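Local coordinates for protein HIAXHD3 (Humicola insolens, PDB 3ZXK) that hydrolyses arabinofuranosyl side chains, probably those of arabinoxylan, as an exo-acting GH43 enzyme that has also served as a scaffold for engineering endo-xylanase activity, at residues A[55-60]-A[129-134]; A[94-99]-A[109-114]; A[408-413]-A[479-484]; A[419-424]-A[490-495]. All blocks are in the same frame, centred on the assembly; numbering follows the deposited sequence. Where two conformers were deposited one is given.

The four contacts fall into two pairs, one in each part of the chain. In the family 43 catalytic part, contact 1 joins neighbouring sheets and contact 2 pairs strands within the second of them. Contact 2 is nested in the loop that contact 1 closes; their centres are 8 Å apart, and Thr134 N probably hydrogen-bonds Leu109 O (2.8 Å). Contacts 3 and 4, with centres 6 Å apart, lie in the concanavalin A-like part and join the same two sheets. The pairs are far apart: about 35 Å separates the centres of contacts 1 and 3. The glycan pocket draws on both parts, including Trp84 and Phe469, but on none of the eight segments.

Contact 1: A[55-60]-A[129-134]; sequences PVTHSV and WNWQHT
Ser59 sits over one face of the Trp131 indole, its CA 3.7 Å from the six-ring centroid in a CH-pi contact and its OG 3.2 Å from CH2. At the ring's edge Trp131 NE1 donates to Thr57 OG1 (2.9 Å), a bent bond of 137° with the oxygen tilted slightly from the indole plane. Thr57 serves both tryptophans: with OG1 anti to the backbone N (chi1 -167°), its methyl CG2 rests over Trp129, 3.6 Å from the six-ring centroid. A leucine in place of Trp131 would probably leave Thr57 OG1 without this donor and open a gap beside Ser59. Packing is slacker around partly exposed Val56, whose CG2 only grazes Trp129 CZ2 at 4.0 Å. On the solvent side the side chains of Asn130 and Gln132 start away from 55-60, and Gln132 NE2 donates to Asn130 OD1. Strand 54-58 is the last of one four-stranded antiparallel sheet and strand 132-137 the last of the next, an interface between adjacent blades consistent with the five-bladed beta-propeller of family 43.

Contact 2: A[94-99]-A[109-114]; sequences NDRFYW and LWTSPG
Thr111 sits opposite Tyr98 in a non-hydrogen-bonded antiparallel pair, and its short side chain meets something at every atom. CB rests 3.2 Å from Phe97 O. From there CG2, anti to the carbonyl carbon, lies over one face of the Tyr98 ring, 4.1 Å from its centroid, in a CH-pi contact. The other branch, OG1, is hydrogen-bonded to Thr134 on the next strand, and Arg96 NH1 comes within 3.1 Å of it in one of two conformers, a bond that is therefore doubtful. Strands 96-103 and 106-113 form a beta hairpin, the two inner strands of a four-stranded antiparallel sheet that fits one blade of the GH43 propeller. Backbone bonds run both ways between Phe97 and Ser112 and between Trp99 and Trp110. On the face with Phe97 and Ser112, Trp99 CE3 approaches Trp110 CD1 to 3.9 Å, the indole planes steeply inclined at 69°; Trp110 NE1 is bonded to Asn64. At the start of strand 96-103, Asp95 and Arg96 lie opposite Arg91 in a G1 beta bulge. Gly114 N donates to Asp95 O at 2.8 Å, from above the carbonyl plane, and any CB on Gly114 would collide with Asp95 OD1.

Contact 3: A[408-413]-A[479-484]; sequences AYIGVW and FYYSID
Phe479 lays its ring against Ala408, the CA of Tyr409, and Ile410. With CG anti to the carbonyl carbon (chi1 -64°), the ring reaches back along the opposing strand until CZ lies 3.7 Å from Ala408 CB and CE2 3.9 Å from Tyr409 CA. Near its root, CD2 meets Ile410 CG2 at 3.8 Å. Ile410 and Phe479 pass one another pointing opposite ways: Ile410 CG1 is anti to the backbone N and the chain stays extended at chi2, which carries CD1 to 3.5 Å from Tyr480 O and 4.1 Å from Tyr481 CB. The Tyr481 ring leads off toward Ile421 and Thr490, so its CB does the touching. No hydrogen bond joins the segments; apolar groups and a few backbone atoms make the whole interface. The side chains of Tyr409 and Tyr480 start away from the opposing segment. Trp413 NE1 donates to Tyr409 OH at 2.9 Å, the oxygen lying in the indole plane, while Tyr480 OH is bonded to Thr478. The strands run nearly parallel, at 18°, but in different sheets of a concanavalin A-like beta sandwich: strand 406-415 lies between strands 396-403 and 418-429, and strand 476-482 between 457-464 and 490-497.

Contact 4: A[419-424]-A[490-495]; sequences ARIVMV and TRLGPA
Met423 and Ile421 supply the apolar contacts from one sheet, Leu492 and Pro494 those from the other. Leu492 CD2 meets Ile421 CG2 at 3.7 Å, and its CG lies 4.0 Å from Met423 CB. The methionine leaves its backbone with CG anti to N and bends at chi2 (-83°), bringing SD to 3.9 Å from Pro494 CD. Other contacts set side chain against backbone: Met423 CG lies 3.6 Å from Leu492 O, and CE 3.9 Å from Pro494 O. Gly493 belongs with these, because a CB there would clash with Met423 CG and, at its backbone angles, also press on the carbonyl O of Leu492. A serine in place of Met423, too short to reach Pro494, would probably open a gap beside Gly493. Polar groups bond elsewhere: Arg491 NE and NH2 make weak hydrogen bonds to Gly493 O, and Arg420 is bonded to Asn445 and Gln415. With no hydrogen bond between the segments, the sheets are held here by apolar fit rather than directional bonds.

Contact 1: A[55-60]-A[129-134]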
loop_
_atom_site.group_PDB
_atom_site.type_symbol
_atom_site.label_atom_id
_atom_site.label_comp_id
_atom_site.label_asym_id
_atom_site.label_seq_id
_atom_site.Cartn_x
_atom_site.Cartn_y
_atom_site.Cartn_z
ATOM N N PRO A 55 0.401 4.983 -9.743
ATOM C CA PRO A 55 1.127 5.549 -8.584
ATOM C C PRO A 55 2.041 6.692 -9.034
ATOM O O PRO A 55 2.697 6.578 -10.088
ATOM C CB PRO A 55 1.915 4.348 -8.033
ATOM C CG PRO A 55 2.071 3.436 -9.188
ATOM C CD PRO A 55 0.957 3.677 -10.167
ATOM N N VAL A 56 2.033 7.812 -8.307
ATOM C CA VAL A 56 2.818 8.971 -8.750
ATOM C C VAL A 56 3.883 9.456 -7.782
ATOM O O VAL A 56 4.858 10.070 -8.217
ATOM C CB VAL A 56 1.943 10.143 -9.238
ATOM C CG1 VAL A 56 1.192 9.700 -10.489
ATOM C CG2 VAL A 56 1.006 10.635 -8.129
ATOM N N THR A 57 3.720 9.163 -6.499
ATOM C CA THR A 57 4.673 9.603 -5.467
ATOM C C THR A 57 4.431 8.847 -4.165
ATOM O O THR A 57 3.474 8.074 -4.066
ATOM C CB THR A 57 4.622 11.168 -5.259
ATOM O OG1 THR A 57 5.749 11.607 -4.474
ATOM C CG2 THR A 57 3.324 11.629 -4.594
ATOM N N HIS A 58 5.291 9.057 -3.178
ATOM C CA HIS A 58 5.038 8.572 -1.821
ATOM C C HIS A 58 5.250 9.735 -0.889
ATOM O O HIS A 58 6.219 10.481 -1.032
ATOM C CB HIS A 58 6.033 7.504 -1.399
ATOM C CG HIS A 58 5.769 6.123 -1.959
ATOM N ND1 HIS A 58 6.012 5.793 -3.253
ATOM C CD2 HIS A 58 5.284 4.976 -1.341
ATOM C CE1 HIS A 58 5.746 4.478 -3.438
ATOM N NE2 HIS A 58 5.286 3.980 -2.281
ATOM N N SER A 59 4.375 9.892 0.098
ATOM C CA SER A 59 4.479 11.058 1.023
ATOM C C SER A 59 5.611 10.954 2.052
ATOM O O SER A 59 6.020 11.969 2.598
ATOM C CB SER A 59 3.157 11.246 1.771
ATOM O OG SER A 59 2.144 11.612 0.876
ATOM N N VAL A 60 6.071 9.725 2.318
ATOM C CA VAL A 60 7.137 9.538 3.315
ATOM C C VAL A 60 8.317 8.825 2.645
ATOM O O VAL A 60 8.421 7.597 2.663
ATOM C CB VAL A 60 6.596 8.807 4.565
ATOM C CG1 VAL A 60 7.664 8.731 5.660
ATOM C CG2 VAL A 60 5.373 9.517 5.124
ATOM N N TRP A 129 7.196 16.923 -7.072
ATOM C CA TRP A 129 7.003 16.278 -5.778
ATOM C C TRP A 129 8.308 16.337 -5.029
ATOM O O TRP A 129 9.367 15.988 -5.573
ATOM C CB TRP A 129 6.638 14.810 -5.948
ATOM C CG TRP A 129 5.339 14.562 -6.641
ATOM C CD1 TRP A 129 5.151 14.030 -7.918
ATOM C CD2 TRP A 129 3.999 14.767 -6.101
ATOM N NE1 TRP A 129 3.818 13.891 -8.194
ATOM C CE2 TRP A 129 3.068 14.342 -7.151
ATOM C CE3 TRP A 129 3.485 15.320 -4.912
ATOM C CZ2 TRP A 129 1.690 14.398 -6.972
ATOM C CZ3 TRP A 129 2.094 15.369 -4.750
ATOM C CH2 TRP A 129 1.222 14.928 -5.764
ATOM N N ASN A 130 8.253 16.797 -3.786
ATOM C CA ASN A 130 9.434 16.894 -2.959
ATOM C C ASN A 130 8.983 16.893 -1.522
ATOM O O ASN A 130 8.634 17.938 -1.003
ATOM C CB ASN A 130 10.176 18.201 -3.258
ATOM C CG ASN A 130 11.473 18.352 -2.475
ATOM O OD1 ASN A 130 11.840 17.498 -1.673
ATOM N ND2 ASN A 130 12.162 19.468 -2.700
ATOM N N TRP A 131 8.952 15.717 -0.894
ATOM C CA TRP A 131 8.337 15.614 0.428
ATOM C C TRP A 131 9.338 15.800 1.532
ATOM O O TRP A 131 10.414 15.211 1.498
ATOM C CB TRP A 131 7.722 14.224 0.540
ATOM C CG TRP A 131 6.581 14.023 -0.411
ATOM C CD1 TRP A 131 6.617 13.538 -1.730
ATOM C CD2 TRP A 131 5.182 14.312 -0.139
ATOM N NE1 TRP A 131 5.358 13.497 -2.251
ATOM C CE2 TRP A 131 4.447 13.949 -1.350
ATOM C CE3 TRP A 131 4.483 14.795 0.971
ATOM C CZ2 TRP A 131 3.053 14.107 -1.442
ATOM C CZ3 TRP A 131 3.081 14.931 0.888
ATOM C CH2 TRP A 131 2.387 14.601 -0.298
ATOM N N GLN A 132 8.986 16.629 2.523
ATOM C CA GLN A 132 9.879 16.861 3.663
ATOM C C GLN A 132 9.084 16.758 4.940
ATOM O O GLN A 132 7.898 17.120 4.968
ATOM C CB GLN A 132 10.483 18.274 3.606
ATOM C CG GLN A 132 11.237 18.630 2.327
ATOM C CD GLN A 132 12.575 17.948 2.210
ATOM O OE1 GLN A 132 13.207 17.585 3.218
ATOM N NE2 GLN A 132 13.039 17.779 0.969
ATOM N N HIS A 133 9.743 16.320 6.010
ATOM C CA HIS A 133 9.139 16.295 7.336
ATOM C C HIS A 133 8.999 17.719 7.858
ATOM O O HIS A 133 9.986 18.450 7.965
ATOM C CB HIS A 133 10.017 15.461 8.241
ATOM C CG HIS A 133 9.526 15.380 9.648
ATOM N ND1 HIS A 133 10.355 15.448 10.707
ATOM C CD2 HIS A 133 8.244 15.282 10.152
ATOM C CE1 HIS A 133 9.639 15.364 11.840
ATOM N NE2 HIS A 133 8.344 15.270 11.503
ATOM N N THR A 134 7.776 18.110 8.179
ATOM C CA THR A 134 7.456 19.506 8.435
ATOM C C THR A 134 7.115 19.747 9.917
ATOM O O THR A 134 7.410 20.812 10.475
ATOM C CB THR A 134 6.318 19.964 7.470
ATOM O OG1 THR A 134 6.758 19.834 6.106
ATOM C CG2 THR A 134 5.855 21.396 7.746
#

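Contact 2: A[94-99]-A[109-114]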
loop_
_atom_site.group_PDB
_atom_site.type_symbol
_atom_site.label_atom_id
_atom_site.label_comp_id
_atom_site.label_asym_id
_atom_site.label_seq_id
_atom_site.Cartn_x
_atom_site.Cartn_y
_atom_site.Cartn_z
ATOM N N ASN A 94 -1.550 27.738 -0.342
ATOM C CA ASN A 94 -0.099 27.744 -0.508
ATOM C C ASN A 94 0.414 26.644 -1.433
ATOM O O ASN A 94 1.599 26.336 -1.404
ATOM C CB ASN A 94 0.621 27.700 0.856
ATOM C CG ASN A 94 0.314 26.433 1.616
ATOM O OD1 ASN A 94 -0.524 25.636 1.195
ATOM N ND2 ASN A 94 1.015 26.223 2.705
ATOM N N ASP A 95 -0.459 26.096 -2.294
ATOM C CA ASP A 95 -0.063 25.052 -3.256
ATOM C C ASP A 95 0.807 23.945 -2.625
ATOM O O ASP A 95 1.894 23.618 -3.122
ATOM C CB ASP A 95 0.668 25.714 -4.452
ATOM C CG ASP A 95 1.133 24.706 -5.515
ATOM O OD1 ASP A 95 0.452 23.683 -5.787
ATOM O OD2 ASP A 95 2.209 24.936 -6.088
ATOM N N ARG A 96 0.310 23.370 -1.540
ATOM C CA ARG A 96 1.055 22.403 -0.754
ATOM C C ARG A 96 0.181 21.217 -0.365
ATOM O O ARG A 96 -0.968 21.392 0.098
ATOM C CB ARG A 96 1.623 23.095 0.496
ATOM C CG ARG A 96 2.441 22.200 1.415
ATOM C CD ARG A 96 3.264 23.028 2.395
ATOM N NE ARG A 96 4.177 23.925 1.689
ATOM C CZ ARG A 96 5.408 23.618 1.288
ATOM N NH1 ARG A 96 5.940 22.420 1.547
ATOM N NH2 ARG A 96 6.124 24.531 0.647
ATOM N N PHE A 97 0.719 20.016 -0.535
ATOM C CA PHE A 97 0.066 18.801 -0.011
ATOM C C PHE A 97 0.492 18.526 1.433
ATOM O O PHE A 97 1.682 18.650 1.766
ATOM C CB PHE A 97 0.444 17.589 -0.860
ATOM C CG PHE A 97 -0.181 17.562 -2.240
ATOM C CD1 PHE A 97 0.451 18.206 -3.312
ATOM C CD2 PHE A 97 -1.352 16.837 -2.492
ATOM C CE1 PHE A 97 -0.106 18.161 -4.593
ATOM C CE2 PHE A 97 -1.914 16.802 -3.779
ATOM C CZ PHE A 97 -1.286 17.457 -4.823
ATOM N N TYR A 98 -0.481 18.188 2.277
ATOM C CA TYR A 98 -0.231 17.867 3.677
ATOM C C TYR A 98 -0.624 16.416 3.975
ATOM O O TYR A 98 -1.810 16.046 3.876
ATOM C CB TYR A 98 -1.033 18.752 4.630
ATOM C CG TYR A 98 -0.649 20.217 4.676
ATOM C CD1 TYR A 98 -0.829 21.053 3.561
ATOM C CD2 TYR A 98 -0.131 20.782 5.838
ATOM C CE1 TYR A 98 -0.480 22.401 3.598
ATOM C CE2 TYR A 98 0.200 22.141 5.885
ATOM C CZ TYR A 98 0.047 22.945 4.755
ATOM O OH TYR A 98 0.349 24.284 4.822
ATOM N N TRP A 99 0.333 15.646 4.467
ATOM C CA TRP A 99 0.108 14.262 4.891
ATOM C C TRP A 99 0.300 14.196 6.391
ATOM O O TRP A 99 1.354 14.586 6.890
ATOM C CB TRP A 99 1.110 13.310 4.183
ATOM C CG TRP A 99 0.940 11.874 4.645
ATOM C CD1 TRP A 99 0.060 10.944 4.128
ATOM C CD2 TRP A 99 1.581 11.221 5.777
ATOM N NE1 TRP A 99 0.117 9.765 4.836
ATOM C CE2 TRP A 99 1.024 9.870 5.845
ATOM C CE3 TRP A 99 2.543 11.596 6.703
ATOM C CZ2 TRP A 99 1.438 8.947 6.797
ATOM C CZ3 TRP A 99 2.936 10.662 7.673
ATOM C CH2 TRP A 99 2.400 9.364 7.713
ATOM N N LEU A 109 3.823 15.192 10.282
ATOM C CA LEU A 109 3.379 15.909 9.103
ATOM C C LEU A 109 4.488 15.934 8.073
ATOM O O LEU A 109 5.596 16.372 8.366
ATOM C CB LEU A 109 3.018 17.357 9.451
ATOM C CG LEU A 109 2.801 18.271 8.260
ATOM C CD1 LEU A 109 1.655 17.774 7.377
ATOM C CD2 LEU A 109 2.547 19.685 8.776
ATOM N N TRP A 110 4.172 15.445 6.875
ATOM C CA TRP A 110 5.059 15.550 5.727
ATOM C C TRP A 110 4.365 16.360 4.667
ATOM O O TRP A 110 3.147 16.187 4.453
ATOM C CB TRP A 110 5.366 14.168 5.173
ATOM C CG TRP A 110 6.409 13.396 5.938
ATOM C CD1 TRP A 110 6.273 12.739 7.173
ATOM C CD2 TRP A 110 7.793 13.185 5.518
ATOM N NE1 TRP A 110 7.452 12.136 7.525
ATOM C CE2 TRP A 110 8.420 12.378 6.555
ATOM C CE3 TRP A 110 8.548 13.582 4.416
ATOM C CZ2 TRP A 110 9.759 11.984 6.469
ATOM C CZ3 TRP A 110 9.892 13.191 4.337
ATOM C CH2 TRP A 110 10.480 12.396 5.335
ATOM N N THR A 111 5.083 17.304 4.044
ATOM C CA THR A 111 4.445 18.139 3.018
ATOM C C THR A 111 5.263 18.173 1.740
ATOM O O THR A 111 6.459 17.940 1.755
ATOM C CB THR A 111 4.207 19.598 3.473
ATOM O OG1 THR A 111 5.465 20.209 3.736
ATOM C CG2 THR A 111 3.327 19.663 4.745
ATOM N N SER A 112 4.599 18.489 0.636
ATOM C CA SER A 112 5.264 18.712 -0.642
ATOM C C SER A 112 4.600 19.861 -1.376
ATOM O O SER A 112 3.382 19.986 -1.340
ATOM C CB SER A 112 5.159 17.454 -1.530
ATOM O OG SER A 112 5.672 17.719 -2.849
ATOM N N PRO A 113 5.390 20.660 -2.116
ATOM C CA PRO A 113 4.743 21.619 -3.013
ATOM C C PRO A 113 3.954 20.877 -4.109
ATOM O O PRO A 113 4.204 19.696 -4.360
ATOM C CB PRO A 113 5.939 22.367 -3.618
ATOM C CG PRO A 113 7.041 21.376 -3.624
ATOM C CD PRO A 113 6.860 20.661 -2.295
ATOM N N GLY A 114 3.003 21.568 -4.739
ATOM C CA GLY A 114 2.161 20.982 -5.783
ATOM C C GLY A 114 2.432 21.412 -7.202
ATOM O O GLY A 114 1.651 21.093 -8.101
#

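Contact 3: A[408-413]-A[479-484]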
loop_
_atom_site.group_PDB
_atom_site.type_symbol
_atom_site.label_atom_id
_atom_site.label_comp_id
_atom_site.label_asym_id
_atom_site.label_seq_id
_atom_site.Cartn_x
_atom_site.Cartn_y
_atom_site.Cartn_z
ATOM N N ALA A 408 7.690 -17.948 1.268
ATOM C CA ALA A 408 8.462 -18.980 0.576
ATOM C C ALA A 408 9.223 -18.261 -0.501
ATOM O O ALA A 408 8.821 -17.161 -0.930
ATOM C CB ALA A 408 7.551 -20.046 -0.058
ATOM N N TYR A 409 10.296 -18.883 -0.975
ATOM C CA TYR A 409 11.094 -18.296 -2.028
ATOM C C TYR A 409 11.769 -19.325 -2.917
ATOM O O TYR A 409 11.891 -20.492 -2.530
ATOM C CB TYR A 409 12.120 -17.318 -1.479
ATOM C CG TYR A 409 13.301 -17.829 -0.664
ATOM C CD1 TYR A 409 14.376 -18.522 -1.277
ATOM C CD2 TYR A 409 13.412 -17.534 0.697
ATOM C CE1 TYR A 409 15.497 -18.913 -0.551
ATOM C CE2 TYR A 409 14.527 -17.909 1.437
ATOM C CZ TYR A 409 15.557 -18.622 0.804
ATOM O OH TYR A 409 16.691 -18.967 1.476
ATOM N N ILE A 410 12.158 -18.883 -4.118
ATOM C CA ILE A 410 13.057 -19.650 -4.960
ATOM C C ILE A 410 14.296 -18.761 -5.119
ATOM O O ILE A 410 14.185 -17.529 -5.294
ATOM C CB ILE A 410 12.434 -20.028 -6.323
ATOM C CG1 ILE A 410 13.375 -20.985 -7.072
ATOM C CG2 ILE A 410 12.069 -18.781 -7.131
ATOM C CD1 ILE A 410 12.737 -21.642 -8.278
ATOM N N GLY A 411 15.478 -19.343 -5.002
ATOM C CA GLY A 411 16.669 -18.510 -5.023
ATOM C C GLY A 411 17.924 -19.301 -5.191
ATOM O O GLY A 411 17.898 -20.481 -5.580
ATOM N N VAL A 412 19.032 -18.622 -4.930
ATOM C CA VAL A 412 20.354 -19.207 -5.088
ATOM C C VAL A 412 21.061 -19.147 -3.747
ATOM O O VAL A 412 21.032 -18.115 -3.060
ATOM C CB VAL A 412 21.201 -18.456 -6.142
ATOM C CG1 VAL A 412 22.615 -19.060 -6.287
ATOM C CG2 VAL A 412 20.496 -18.450 -7.495
ATOM N N TRP A 413 21.611 -20.290 -3.354
ATOM C CA TRP A 413 22.494 -20.403 -2.186
ATOM C C TRP A 413 23.907 -20.634 -2.684
ATOM O O TRP A 413 24.173 -21.556 -3.483
ATOM C CB TRP A 413 22.068 -21.563 -1.270
ATOM C CG TRP A 413 20.861 -21.270 -0.430
ATOM C CD1 TRP A 413 19.964 -20.229 -0.562
ATOM C CD2 TRP A 413 20.434 -22.030 0.719
ATOM N NE1 TRP A 413 19.007 -20.294 0.409
ATOM C CE2 TRP A 413 19.242 -21.369 1.229
ATOM C CE3 TRP A 413 20.913 -23.168 1.357
ATOM C CZ2 TRP A 413 18.573 -21.839 2.365
ATOM C CZ3 TRP A 413 20.252 -23.635 2.490
ATOM C CH2 TRP A 413 19.108 -22.990 2.981
ATOM N N PHE A 479 6.684 -21.955 -7.958
ATOM C CA PHE A 479 7.958 -21.311 -8.230
ATOM C C PHE A 479 8.684 -22.007 -9.389
ATOM O O PHE A 479 8.630 -23.242 -9.514
ATOM C CB PHE A 479 8.842 -21.349 -6.974
ATOM C CG PHE A 479 8.283 -20.567 -5.797
ATOM C CD1 PHE A 479 7.389 -21.145 -4.890
ATOM C CD2 PHE A 479 8.663 -19.244 -5.594
ATOM C CE1 PHE A 479 6.863 -20.416 -3.825
ATOM C CE2 PHE A 479 8.158 -18.516 -4.522
ATOM C CZ PHE A 479 7.242 -19.090 -3.645
ATOM N N TYR A 480 9.365 -21.216 -10.218
ATOM C CA TYR A 480 10.057 -21.722 -11.407
ATOM C C TYR A 480 11.379 -20.994 -11.597
ATOM O O TYR A 480 11.543 -19.875 -11.115
ATOM C CB TYR A 480 9.205 -21.472 -12.664
ATOM C CG TYR A 480 7.785 -21.969 -12.554
ATOM C CD1 TYR A 480 6.848 -21.243 -11.812
ATOM C CD2 TYR A 480 7.374 -23.166 -13.171
ATOM C CE1 TYR A 480 5.565 -21.669 -11.677
ATOM C CE2 TYR A 480 6.063 -23.613 -13.041
ATOM C CZ TYR A 480 5.173 -22.851 -12.265
ATOM O OH TYR A 480 3.867 -23.208 -12.059
ATOM N N TYR A 481 12.312 -21.653 -12.282
ATOM C CA TYR A 481 13.534 -20.984 -12.691
ATOM C C TYR A 481 13.802 -21.230 -14.156
ATOM O O TYR A 481 13.302 -22.201 -14.720
ATOM C CB TYR A 481 14.734 -21.453 -11.846
ATOM C CG TYR A 481 15.108 -22.910 -12.096
ATOM C CD1 TYR A 481 16.022 -23.273 -13.107
ATOM C CD2 TYR A 481 14.548 -23.932 -11.331
ATOM C CE1 TYR A 481 16.334 -24.605 -13.348
ATOM C CE2 TYR A 481 14.897 -25.260 -11.547
ATOM C CZ TYR A 481 15.775 -25.595 -12.569
ATOM O OH TYR A 481 16.122 -26.926 -12.789
ATOM N N SER A 482 14.567 -20.314 -14.744
ATOM C CA SER A 482 15.134 -20.469 -16.079
ATOM C C SER A 482 16.613 -20.149 -16.069
ATOM O O SER A 482 17.045 -19.116 -15.557
ATOM C CB SER A 482 14.437 -19.583 -17.113
ATOM O OG SER A 482 15.085 -19.699 -18.373
ATOM N N ILE A 483 17.380 -21.042 -16.672
ATOM C CA ILE A 483 18.790 -20.788 -16.917
ATOM C C ILE A 483 19.076 -20.834 -18.422
ATOM O O ILE A 483 20.202 -21.085 -18.849
ATOM C CB ILE A 483 19.694 -21.754 -16.120
ATOM C CG1 ILE A 483 19.294 -23.206 -16.358
ATOM C CG2 ILE A 483 19.611 -21.441 -14.631
ATOM C CD1 ILE A 483 20.434 -24.196 -16.211
ATOM N N ASP A 484 18.047 -20.573 -19.223
ATOM C CA ASP A 484 18.248 -20.423 -20.666
ATOM C C ASP A 484 17.611 -19.133 -21.195
ATOM O O ASP A 484 16.941 -19.128 -22.226
ATOM C CB ASP A 484 17.794 -21.674 -21.422
ATOM C CG ASP A 484 16.291 -21.855 -21.429
ATOM O OD1 ASP A 484 15.566 -21.198 -20.650
ATOM O OD2 ASP A 484 15.822 -22.666 -22.240
#

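Contact 4: A[419-424]-A[490-495]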
loop_
_atom_site.group_PDB
_atom_site.type_symbol
_atom_site.label_atom_id
_atom_site.label_comp_id
_atom_site.label_asym_id
_atom_site.label_seq_id
_atom_site.Cartn_x
_atom_site.Cartn_y
_atom_site.Cartn_z
ATOM N N ALA A 419 27.299 -22.696 -6.284
ATOM C CA ALA A 419 26.028 -21.980 -6.285
ATOM C C ALA A 419 24.958 -22.911 -6.818
ATOM O O ALA A 419 25.164 -23.608 -7.824
ATOM C CB ALA A 419 26.075 -20.723 -7.130
ATOM N N ARG A 420 23.835 -22.961 -6.126
ATOM C CA ARG A 420 22.744 -23.793 -6.580
ATOM C C ARG A 420 21.401 -23.169 -6.297
ATOM O O ARG A 420 21.232 -22.367 -5.357
ATOM C CB ARG A 420 22.818 -25.174 -5.963
ATOM C CG ARG A 420 22.292 -25.245 -4.554
ATOM C CD ARG A 420 22.228 -26.681 -4.107
ATOM N NE ARG A 420 21.502 -26.866 -2.862
ATOM C CZ ARG A 420 22.002 -26.648 -1.650
ATOM N NH1 ARG A 420 23.249 -26.183 -1.472
ATOM N NH2 ARG A 420 21.245 -26.898 -0.603
ATOM N N ILE A 421 20.444 -23.559 -7.114
ATOM C CA ILE A 421 19.070 -23.114 -6.939
ATOM C C ILE A 421 18.382 -23.941 -5.870
ATOM O O ILE A 421 18.566 -25.154 -5.823
ATOM C CB ILE A 421 18.294 -23.203 -8.270
ATOM C CG1 ILE A 421 19.053 -22.405 -9.324
ATOM C CG2 ILE A 421 16.872 -22.677 -8.138
ATOM C CD1 ILE A 421 18.606 -22.664 -10.734
ATOM N N VAL A 422 17.632 -23.269 -5.001
ATOM C CA VAL A 422 16.836 -23.901 -3.950
ATOM C C VAL A 422 15.439 -23.283 -3.901
ATOM O O VAL A 422 15.240 -22.117 -4.307
ATOM C CB VAL A 422 17.501 -23.761 -2.544
ATOM C CG1 VAL A 422 18.842 -24.497 -2.484
ATOM C CG2 VAL A 422 17.686 -22.291 -2.175
ATOM N N MET A 423 14.476 -24.060 -3.419
ATOM C CA MET A 423 13.172 -23.528 -3.060
ATOM C C MET A 423 13.015 -23.758 -1.557
ATOM O O MET A 423 13.181 -24.869 -1.102
ATOM C CB MET A 423 12.059 -24.200 -3.907
ATOM C CG MET A 423 10.671 -23.630 -3.681
ATOM S SD MET A 423 9.846 -24.347 -2.238
ATOM C CE MET A 423 8.234 -23.545 -2.210
ATOM N N VAL A 424 12.723 -22.684 -0.817
ATOM C CA VAL A 424 12.600 -22.659 0.637
ATOM C C VAL A 424 11.168 -22.298 1.046
ATOM O O VAL A 424 10.560 -21.331 0.523
ATOM C CB VAL A 424 13.607 -21.638 1.230
ATOM C CG1 VAL A 424 13.349 -21.341 2.715
ATOM C CG2 VAL A 424 15.044 -22.088 0.965
ATOM N N THR A 490 11.481 -24.213 -15.417
ATOM C CA THR A 490 11.367 -25.473 -14.712
ATOM C C THR A 490 10.769 -25.212 -13.349
ATOM O O THR A 490 11.252 -24.368 -12.606
ATOM C CB THR A 490 12.746 -26.119 -14.586
ATOM O OG1 THR A 490 13.275 -26.308 -15.903
ATOM C CG2 THR A 490 12.675 -27.450 -13.855
ATOM N N ARG A 491 9.691 -25.930 -13.055
ATOM C CA ARG A 491 9.046 -25.915 -11.745
ATOM C C ARG A 491 9.969 -26.492 -10.660
ATOM O O ARG A 491 10.622 -27.516 -10.871
ATOM C CB ARG A 491 7.743 -26.713 -11.858
ATOM C CG ARG A 491 7.054 -27.036 -10.556
ATOM C CD ARG A 491 6.334 -25.850 -9.930
ATOM N NE ARG A 491 5.818 -26.291 -8.638
ATOM C CZ ARG A 491 4.686 -26.974 -8.467
ATOM N NH1 ARG A 491 3.896 -27.254 -9.513
ATOM N NH2 ARG A 491 4.343 -27.367 -7.247
ATOM N N LEU A 492 10.000 -25.850 -9.490
ATOM C CA LEU A 492 10.808 -26.348 -8.376
ATOM C C LEU A 492 10.045 -26.250 -7.064
ATOM O O LEU A 492 9.573 -25.189 -6.687
ATOM C CB LEU A 492 12.136 -25.596 -8.258
ATOM C CG LEU A 492 13.151 -26.102 -7.214
ATOM C CD1 LEU A 492 13.645 -27.515 -7.572
ATOM C CD2 LEU A 492 14.324 -25.128 -7.141
ATOM N N GLY A 493 9.949 -27.372 -6.366
ATOM C CA GLY A 493 9.369 -27.374 -5.044
ATOM C C GLY A 493 7.886 -27.649 -5.090
ATOM O O GLY A 493 7.285 -27.704 -6.168
ATOM N N PRO A 494 7.277 -27.831 -3.903
ATOM C CA PRO A 494 5.825 -28.006 -3.742
ATOM C C PRO A 494 5.053 -26.722 -4.059
ATOM O O PRO A 494 5.662 -25.649 -4.187
ATOM C CB PRO A 494 5.693 -28.387 -2.264
ATOM C CG PRO A 494 6.865 -27.753 -1.600
ATOM C CD PRO A 494 7.977 -27.761 -2.599
ATOM N N ALA A 495 3.726 -26.825 -4.197
ATOM C CA ALA A 495 2.887 -25.625 -4.269
ATOM C C ALA A 495 2.771 -25.084 -2.856
ATOM O O ALA A 495 2.527 -25.842 -1.905
ATOM C CB ALA A 495 1.508 -25.953 -4.823
#